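Local atomic coordinates of nitrilotriacetate monooxygenase (PDB entry 3SDO), a protein that probably acts as an FMN-dependent monooxygenase of the NtaA/SnaA/DszA family, which uses molecular oxygen to oxidise organic substrates. Residues D410-L413 / P414-A418; I365-E369 / A370-T374; R181-P185 / D186-R190. All blocks are in the same frame, centred on the assembly; numbering follows the deposited sequence.

Interaction 1: residues D410-L413 / P414-A418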
loop_
_atom_site.group_PDB
_atom_site.type_symbol
_atom_site.label_atom_id
_atom_site.label_comp_id
_atom_site.label_asym_id
_atom_site.label_seq_id
_atom_site.Cartn_x
_atom_site.Cartn_y
_atom_site.Cartn_z
ATOM N N ASP A 410 -20.108 -20.429 7.328
ATOM C CA ASP A 410 -20.464 -21.676 7.992
ATOM C C ASP A 410 -21.851 -22.190 7.588
ATOM O O ASP A 410 -22.079 -23.398 7.564
ATOM C CB ASP A 410 -20.364 -21.523 9.517
ATOM C CG ASP A 410 -18.921 -21.391 10.006
ATOM O OD1 ASP A 410 -17.955 -21.575 9.228
ATOM O OD2 ASP A 410 -18.747 -21.095 11.187
ATOM N N HIS A 411 -22.765 -21.287 7.244
ATOM C CA HIS A 411 -24.155 -21.672 7.036
ATOM C C HIS A 411 -24.697 -21.458 5.635
ATOM O O HIS A 411 -25.473 -22.260 5.176
ATOM C CB HIS A 411 -25.036 -21.011 8.082
ATOM C CG HIS A 411 -24.638 -21.379 9.470
ATOM N ND1 HIS A 411 -24.036 -20.487 10.332
ATOM C CD2 HIS A 411 -24.639 -22.576 10.103
ATOM C CE1 HIS A 411 -23.739 -21.106 11.462
ATOM N NE2 HIS A 411 -24.092 -22.376 11.347
ATOM N N VAL A 412 -24.289 -20.406 4.940
ATOM C CA VAL A 412 -24.803 -20.179 3.602
ATOM C C VAL A 412 -24.034 -20.938 2.517
ATOM O O VAL A 412 -24.651 -21.627 1.680
ATOM C CB VAL A 412 -24.896 -18.686 3.262
ATOM C CG1 VAL A 412 -25.471 -18.529 1.889
ATOM C CG2 VAL A 412 -25.777 -17.964 4.301
ATOM N N LEU A 413 -22.701 -20.852 2.532
ATOM C CA LEU A 413 -21.927 -21.481 1.464
ATOM C C LEU A 413 -22.179 -22.987 1.327
ATOM O O LEU A 413 -22.283 -23.474 0.216
ATOM C CB LEU A 413 -20.425 -21.155 1.585
ATOM C CG LEU A 413 -20.038 -19.684 1.314
ATOM C CD1 LEU A 413 -18.503 -19.438 1.441
ATOM C CD2 LEU A 413 -20.533 -19.224 -0.068
ATOM N N PRO A 414 -22.275 -23.740 2.447
ATOM C CA PRO A 414 -22.547 -25.176 2.335
ATOM C C PRO A 414 -23.908 -25.514 1.718
ATOM O O PRO A 414 -24.025 -26.515 1.038
ATOM C CB PRO A 414 -22.474 -25.649 3.792
ATOM C CG PRO A 414 -21.557 -24.672 4.418
ATOM C CD PRO A 414 -21.964 -23.376 3.836
ATOM N N VAL A 415 -24.923 -24.690 1.959
ATOM C CA VAL A 415 -26.217 -24.826 1.288
ATOM C C VAL A 415 -26.075 -24.561 -0.208
ATOM O O VAL A 415 -26.562 -25.330 -1.029
ATOM C CB VAL A 415 -27.278 -23.859 1.880
ATOM C CG1 VAL A 415 -28.570 -23.863 1.020
ATOM C CG2 VAL A 415 -27.557 -24.215 3.343
ATOM N N LEU A 416 -25.371 -23.501 -0.577
ATOM C CA LEU A 416 -25.140 -23.247 -2.007
ATOM C C LEU A 416 -24.389 -24.393 -2.684
ATOM O O LEU A 416 -24.754 -24.808 -3.800
ATOM C CB LEU A 416 -24.418 -21.926 -2.236
ATOM C CG LEU A 416 -25.190 -20.631 -2.026
ATOM C CD1 LEU A 416 -24.224 -19.435 -2.133
ATOM C CD2 LEU A 416 -26.324 -20.517 -3.045
ATOM N N SER A 417 -23.357 -24.914 -2.014
ATOM C CA SER A 417 -22.590 -26.045 -2.528
ATOM C C SER A 417 -23.492 -27.277 -2.730
ATOM O O SER A 417 -23.443 -27.923 -3.777
ATOM C CB SER A 417 -21.397 -26.422 -1.609
ATOM O OG SER A 417 -20.455 -25.371 -1.503
ATOM N N ALA A 418 -24.324 -27.573 -1.743
ATOM C CA ALA A 418 -25.242 -28.707 -1.841
ATOM C C ALA A 418 -26.212 -28.597 -3.025
ATOM O O ALA A 418 -26.620 -29.628 -3.582
ATOM C CB ALA A 418 -26.002 -28.880 -0.531
#

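Interaction 2: residues I365-E369 / A370-T374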
loop_
_atom_site.group_PDB
_atom_site.type_symbol
_atom_site.label_atom_id
_atom_site.label_comp_id
_atom_site.label_asym_id
_atom_site.label_seq_id
_atom_site.Cartn_x
_atom_site.Cartn_y
_atom_site.Cartn_z
ATOM N N ILE A 365 -27.173 -0.353 3.280
ATOM C CA ILE A 365 -27.871 -0.212 1.980
ATOM C C ILE A 365 -27.972 -1.517 1.188
ATOM O O ILE A 365 -28.878 -1.647 0.370
ATOM C CB ILE A 365 -27.306 0.924 1.048
ATOM C CG1 ILE A 365 -25.887 0.607 0.567
ATOM C CG2 ILE A 365 -27.372 2.291 1.737
ATOM C CD1 ILE A 365 -25.410 1.544 -0.532
ATOM N N GLY A 366 -27.061 -2.464 1.423
ATOM C CA GLY A 366 -27.115 -3.778 0.751
ATOM C C GLY A 366 -27.905 -4.846 1.510
ATOM O O GLY A 366 -27.916 -6.039 1.119
ATOM N N THR A 367 -28.565 -4.431 2.597
ATOM C CA THR A 367 -29.381 -5.348 3.417
ATOM C C THR A 367 -30.856 -5.043 3.140
ATOM O O THR A 367 -31.339 -3.960 3.461
ATOM C CB THR A 367 -29.033 -5.253 4.954
ATOM O OG1 THR A 367 -27.677 -5.694 5.184
ATOM C CG2 THR A 367 -29.963 -6.121 5.779
ATOM N N SER A 368 -31.520 -5.976 2.458
ATOM C CA SER A 368 -32.970 -5.948 2.230
ATOM C C SER A 368 -33.515 -7.221 2.858
ATOM O O SER A 368 -32.755 -8.139 3.144
ATOM C CB SER A 368 -33.294 -5.930 0.733
ATOM O OG SER A 368 -33.199 -7.245 0.177
ATOM N N GLU A 369 -34.823 -7.284 3.052
ATOM C CA GLU A 369 -35.401 -8.354 3.856
ATOM C C GLU A 369 -35.331 -9.707 3.157
ATOM O O GLU A 369 -35.301 -10.734 3.832
ATOM C CB GLU A 369 -36.823 -8.015 4.332
ATOM C CG GLU A 369 -37.971 -8.276 3.344
ATOM C CD GLU A 369 -39.327 -8.280 4.049
ATOM O OE1 GLU A 369 -39.419 -7.668 5.145
ATOM O OE2 GLU A 369 -40.285 -8.893 3.523
ATOM N N ALA A 370 -35.239 -9.696 1.824
ATOM C CA ALA A 370 -35.043 -10.940 1.047
ATOM C C ALA A 370 -33.711 -11.629 1.384
ATOM O O ALA A 370 -33.617 -12.850 1.246
ATOM C CB ALA A 370 -35.164 -10.686 -0.478
ATOM N N PHE A 371 -32.710 -10.862 1.845
ATOM C CA PHE A 371 -31.429 -11.444 2.277
ATOM C C PHE A 371 -31.308 -11.578 3.819
ATOM O O PHE A 371 -30.200 -11.719 4.346
ATOM C CB PHE A 371 -30.241 -10.650 1.717
ATOM C CG PHE A 371 -30.103 -10.729 0.233
ATOM C CD1 PHE A 371 -29.617 -11.870 -0.370
ATOM C CD2 PHE A 371 -30.451 -9.662 -0.568
ATOM C CE1 PHE A 371 -29.501 -11.956 -1.756
ATOM C CE2 PHE A 371 -30.334 -9.750 -1.953
ATOM C CZ PHE A 371 -29.838 -10.905 -2.534
ATOM N N ILE A 372 -32.449 -11.560 4.515
ATOM C CA ILE A 372 -32.511 -11.782 5.961
ATOM C C ILE A 372 -33.440 -12.965 6.249
ATOM O O ILE A 372 -34.654 -12.901 5.999
ATOM C CB ILE A 372 -33.017 -10.505 6.707
ATOM C CG1 ILE A 372 -32.085 -9.314 6.421
ATOM C CG2 ILE A 372 -33.086 -10.717 8.198
ATOM C CD1 ILE A 372 -32.687 -7.943 6.890
ATOM N N GLY A 373 -32.876 -14.058 6.754
ATOM C CA GLY A 373 -33.679 -15.265 7.033
ATOM C C GLY A 373 -32.817 -16.501 7.183
ATOM O O GLY A 373 -31.658 -16.404 7.567
ATOM N N THR A 374 -33.378 -17.662 6.867
ATOM C CA THR A 374 -32.663 -18.918 7.022
ATOM C C THR A 374 -31.628 -19.116 5.926
ATOM O O THR A 374 -31.751 -18.533 4.825
ATOM C CB THR A 374 -33.603 -20.103 6.963
ATOM O OG1 THR A 374 -34.193 -20.128 5.659
ATOM C CG2 THR A 374 -34.693 -19.993 8.084
#

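Interaction 3: residues R181-P185 / D186-R190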
loop_
_atom_site.group_PDB
_atom_site.type_symbol
_atom_site.label_atom_id
_atom_site.label_comp_id
_atom_site.label_asym_id
_atom_site.label_seq_id
_atom_site.Cartn_x
_atom_site.Cartn_y
_atom_site.Cartn_z
ATOM N N ARG A 181 24.073 -12.198 -21.032
ATOM C CA ARG A 181 22.920 -11.445 -21.526
ATOM C C ARG A 181 21.768 -11.553 -20.504
ATOM O O ARG A 181 21.223 -12.631 -20.265
ATOM C CB ARG A 181 22.498 -11.958 -22.910
ATOM C CG ARG A 181 21.209 -11.340 -23.465
ATOM C CD ARG A 181 20.803 -11.866 -24.860
ATOM N NE ARG A 181 20.370 -13.274 -24.835
ATOM C CZ ARG A 181 19.363 -13.789 -25.552
ATOM N NH1 ARG A 181 18.653 -13.033 -26.368
ATOM N NH2 ARG A 181 19.049 -15.077 -25.438
ATOM N N PHE A 182 21.420 -10.421 -19.899
ATOM C CA PHE A 182 20.437 -10.395 -18.831
ATOM C C PHE A 182 19.006 -10.395 -19.374
ATOM O O PHE A 182 18.120 -11.047 -18.810
ATOM C CB PHE A 182 20.676 -9.180 -17.954
ATOM C CG PHE A 182 19.785 -9.114 -16.749
ATOM C CD1 PHE A 182 18.731 -8.217 -16.696
ATOM C CD2 PHE A 182 19.997 -9.961 -15.680
ATOM C CE1 PHE A 182 17.929 -8.141 -15.587
ATOM C CE2 PHE A 182 19.175 -9.915 -14.562
ATOM C CZ PHE A 182 18.145 -9.013 -14.511
ATOM N N PHE A 183 18.768 -9.658 -20.455
ATOM C CA PHE A 183 17.441 -9.598 -21.075
ATOM C C PHE A 183 17.534 -9.375 -22.584
ATOM O O PHE A 183 18.578 -8.936 -23.077
ATOM C CB PHE A 183 16.619 -8.473 -20.439
ATOM C CG PHE A 183 17.001 -7.086 -20.903
ATOM C CD1 PHE A 183 18.221 -6.533 -20.572
ATOM C CD2 PHE A 183 16.133 -6.331 -21.668
ATOM C CE1 PHE A 183 18.570 -5.231 -20.991
ATOM C CE2 PHE A 183 16.486 -5.049 -22.087
ATOM C CZ PHE A 183 17.711 -4.507 -21.744
ATOM N N ASP A 184 16.448 -9.678 -23.293
ATOM C CA ASP A 184 16.345 -9.448 -24.740
ATOM C C ASP A 184 15.777 -8.037 -24.934
ATOM O O ASP A 184 14.646 -7.769 -24.529
ATOM C CB ASP A 184 15.453 -10.505 -25.389
ATOM C CG ASP A 184 15.328 -10.348 -26.919
ATOM O OD1 ASP A 184 15.740 -9.309 -27.488
ATOM O OD2 ASP A 184 14.771 -11.270 -27.552
ATOM N N PRO A 185 16.574 -7.125 -25.520
ATOM C CA PRO A 185 16.160 -5.713 -25.636
ATOM C C PRO A 185 14.909 -5.503 -26.479
ATOM O O PRO A 185 14.174 -4.533 -26.269
ATOM C CB PRO A 185 17.346 -5.039 -26.317
ATOM C CG PRO A 185 18.499 -6.022 -26.220
ATOM C CD PRO A 185 17.903 -7.374 -26.111
ATOM N N ASP A 186 14.691 -6.395 -27.437
ATOM C CA ASP A 186 13.514 -6.324 -28.283
ATOM C C ASP A 186 12.260 -6.810 -27.593
ATOM O O ASP A 186 11.176 -6.712 -28.178
ATOM C CB ASP A 186 13.731 -7.132 -29.554
ATOM C CG ASP A 186 14.755 -6.496 -30.476
ATOM O OD1 ASP A 186 15.158 -5.332 -30.230
ATOM O OD2 ASP A 186 15.152 -7.162 -31.446
ATOM N N LYS A 187 12.388 -7.304 -26.356
ATOM C CA LYS A 187 11.219 -7.716 -25.559
ATOM C C LYS A 187 10.895 -6.752 -24.394
ATOM O O LYS A 187 10.125 -7.107 -23.485
ATOM C CB LYS A 187 11.424 -9.139 -25.028
ATOM C CG LYS A 187 11.610 -10.162 -26.139
ATOM C CD LYS A 187 11.733 -11.581 -25.601
ATOM C CE LYS A 187 11.768 -12.609 -26.722
ATOM N NZ LYS A 187 12.331 -13.873 -26.168
ATOM N N LEU A 188 11.523 -5.569 -24.430
ATOM C CA LEU A 188 11.253 -4.439 -23.522
ATOM C C LEU A 188 10.737 -3.302 -24.361
ATOM O O LEU A 188 11.348 -2.973 -25.385
ATOM C CB LEU A 188 12.528 -3.978 -22.835
ATOM C CG LEU A 188 12.479 -2.670 -22.027
ATOM C CD1 LEU A 188 11.469 -2.748 -20.901
ATOM C CD2 LEU A 188 13.868 -2.303 -21.473
ATOM N N HIS A 189 9.634 -2.695 -23.939
ATOM C CA HIS A 189 8.917 -1.729 -24.774
ATOM C C HIS A 189 8.765 -0.411 -24.043
ATOM O O HIS A 189 8.366 -0.385 -22.881
ATOM C CB HIS A 189 7.516 -2.257 -25.121
ATOM C CG HIS A 189 7.526 -3.629 -25.719
ATOM N ND1 HIS A 189 7.623 -3.847 -27.079
ATOM C CD2 HIS A 189 7.488 -4.854 -25.140
ATOM C CE1 HIS A 189 7.637 -5.149 -27.312
ATOM N NE2 HIS A 189 7.557 -5.783 -26.152
ATOM N N ARG A 190 9.077 0.680 -24.738
ATOM C CA ARG A 190 8.732 2.018 -24.273
ATOM C C ARG A 190 7.241 2.276 -24.520
ATOM O O ARG A 190 6.653 1.677 -25.408
ATOM C CB ARG A 190 9.549 3.068 -25.017
ATOM C CG ARG A 190 10.934 3.284 -24.463
ATOM C CD ARG A 190 11.405 4.699 -24.757
ATOM N NE ARG A 190 11.264 4.985 -26.177
ATOM C CZ ARG A 190 11.298 6.198 -26.711
ATOM N NH1 ARG A 190 11.156 6.333 -28.038
ATOM N NH2 ARG A 190 11.459 7.281 -25.946
#

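Interaction 1: residues D410-L413 / P414-A418
Across the join of Leu-413 and Pro-414, helix 401-418 kinks after a wider pi-type turn at 410-412, then recovers its alpha-helical pattern through two backbone bonds, Leu-416 N to Val-412 O (3.0 Å, N-H...O 167°) and Ser-417 N to Leu-413 O (2.9 Å). The proline causes the kink in the usual way: its nitrogen carries no hydrogen, so it makes no bond to the preceding turn. In place of a donor, the pyrrolidine ring sits as a knob among Asp-410, His-411, Val-412 and Leu-413. CG of Pro-414 comes 3.4 Å from Asp-410 O. CD of Pro-414 lies 3.5 Å from CB of Leu-413. The next residue, Val-415, brings CG2 to 3.4 Å from His-411 O.

The buried side is aliphatic. A single methyl, CD1 of Leu-416, is approached by two others, CG1 of Val-412 at 4.3 Å and CD2 of Leu-413 at 4.2 Å. Both leucines also rest on Phe-12 of strand 11-15, while Val-415 and Leu-416 lean on Ala-379 of helix 375-387. The first torsion of Ser-417 (-62°) turns OG beside its own backbone N, and from there the hydroxyl can bond to Phe-422 O, past the end of the helix. At the start of the segment, the carboxylate of Asp-410 makes a salt bridge to Arg-48 of helix 39-51.

This is a worked example of an internal proline in a helix that packs on the outside of the TIM-type barrel expected of a luciferase-like monooxygenase. The proline gives up one helix bond and puts ring carbons where the N-H would be, near Asp-410 O; the bonds to Val-412 O and Leu-413 O carry the helix on past it, while polar groups fasten it near both ends of the segment.

Interaction 2: residues I365-E369 / A370-T374
Ser-368 O accepts a hydrogen bond from Phe-371 N at 3.0 Å (N-H...O 146°), the donor standing well above the plane of the carbonyl. The next residue repeats the pattern: Ile-372 N reaches Glu-369 O, again at 3.0 Å, and this time lies 68° out of the carbonyl plane. Two consecutive bonds of this three-residue spacing make a short 3-10 turn at Glu-369 and Ala-370, just ahead of strand 372-373.

Side chains fill the two flanks of the turn. On one, Thr-367 and Ile-372 cross at about a right angle, methyl CG2 of the threonine pressing on CD1 of the isoleucine at 3.5 Å, tighter than a usual carbon contact. The threonine CG2 lies anti to its backbone N, while OG1 points elsewhere and is hydrogen-bonded to Gly-274 O, which fixes the rotation that presents the methyl. Ile-372 also lays CG1 3.5 Å from Ser-368 O, so the carbonyl that accepts the turn bond has an aliphatic neighbour. On the other flank, Ser-368 holds OG between its backbone N and carbonyl carbon (chi1 80°), folding it back over the turn to meet CD2 of Phe-371 at 3.7 Å and CB of Ala-370 at 4.0 Å.

The turn leads from helix 351-363 into the short strand 372-373, which runs parallel to strand 268-277 and joins it through backbone bonds of Phe-371 and Gly-373 to Ile-276. It thereby belongs to the parallel barrel sheet, consistent with the luciferase-like TIM-barrel family. Ile-372 packs on helix 281-292. Phe-371 meets Trp-385 edge-to-face on helix 375-387, whose first turn Thr-374 caps from the N-cap position by way of Ala-377 N.

Interaction 3: residues R181-P185 / D186-R190
Lys-187 drapes its aliphatic chain along the carboxylate of Asp-184. The chain is extended beyond CG, so several methylenes pass the acid in turn, CE coming closest at 3.4 Å from OD2 of Asp-184. The ammonium travels a little further, and the salt bridge from NZ of Lys-187 to OD2 of Asp-184 is long at 3.8 Å; NZ has a second, weak ion pair with Asp-171. With CG anti to the backbone N (chi1 -178°), Asp-184 points its carboxylate forward over the residues that follow, and its other oxygen, OD1, takes the backbone N of Asp-186 at 3.1 Å from above the carboxylate plane.

This bond defines an Asx turn, and Lys-187 N to Asp-184 O (2.9 Å) superimposes a type I beta turn with Pro-185 and Asp-186 at its corners. Both belong to the long loop between helix 150-165 and the small hairpin of strands 193-194 and 199-200, far out from the centre of the chain. The carboxylates of Asp-184 and Asp-186 lie close, OD1 of the first 4.5 Å from OD2 of the second, a repulsion that Lys-187 would be expected to soften.

Flanking the turn, CE2 of Phe-183 touches CD2 of Leu-188 at 3.8 Å, the ring and the leucine branch meeting at a slant. The Phe-183 side chain also packs on Pro-67 of the second subunit, and Phe-182 meets Trp-26 of that subunit edge-to-face.

Read from the N terminus, the three contacts come in series, none nesting within or crossing another. Each is local to one continuous stretch: interactions 3 and 2 close short turns, interaction 1 runs along a helix. Interaction 3 comes first, between helix 150-165 and strand 193-194, and touches the second subunit through Phe-182 and Phe-183. Much later, interaction 2 ends the loop after helix 351-363 and hands the chain to strand 372-373 and helix 375-387. Strand 393-396 then joins the parallel barrel, and interaction 1 follows in helix 401-418. Interactions 1 and 2 have centres about 17 Å apart without touching, yet both pack on helix 375-387. Interaction 3 stands about 49 and 54 Å from their centres.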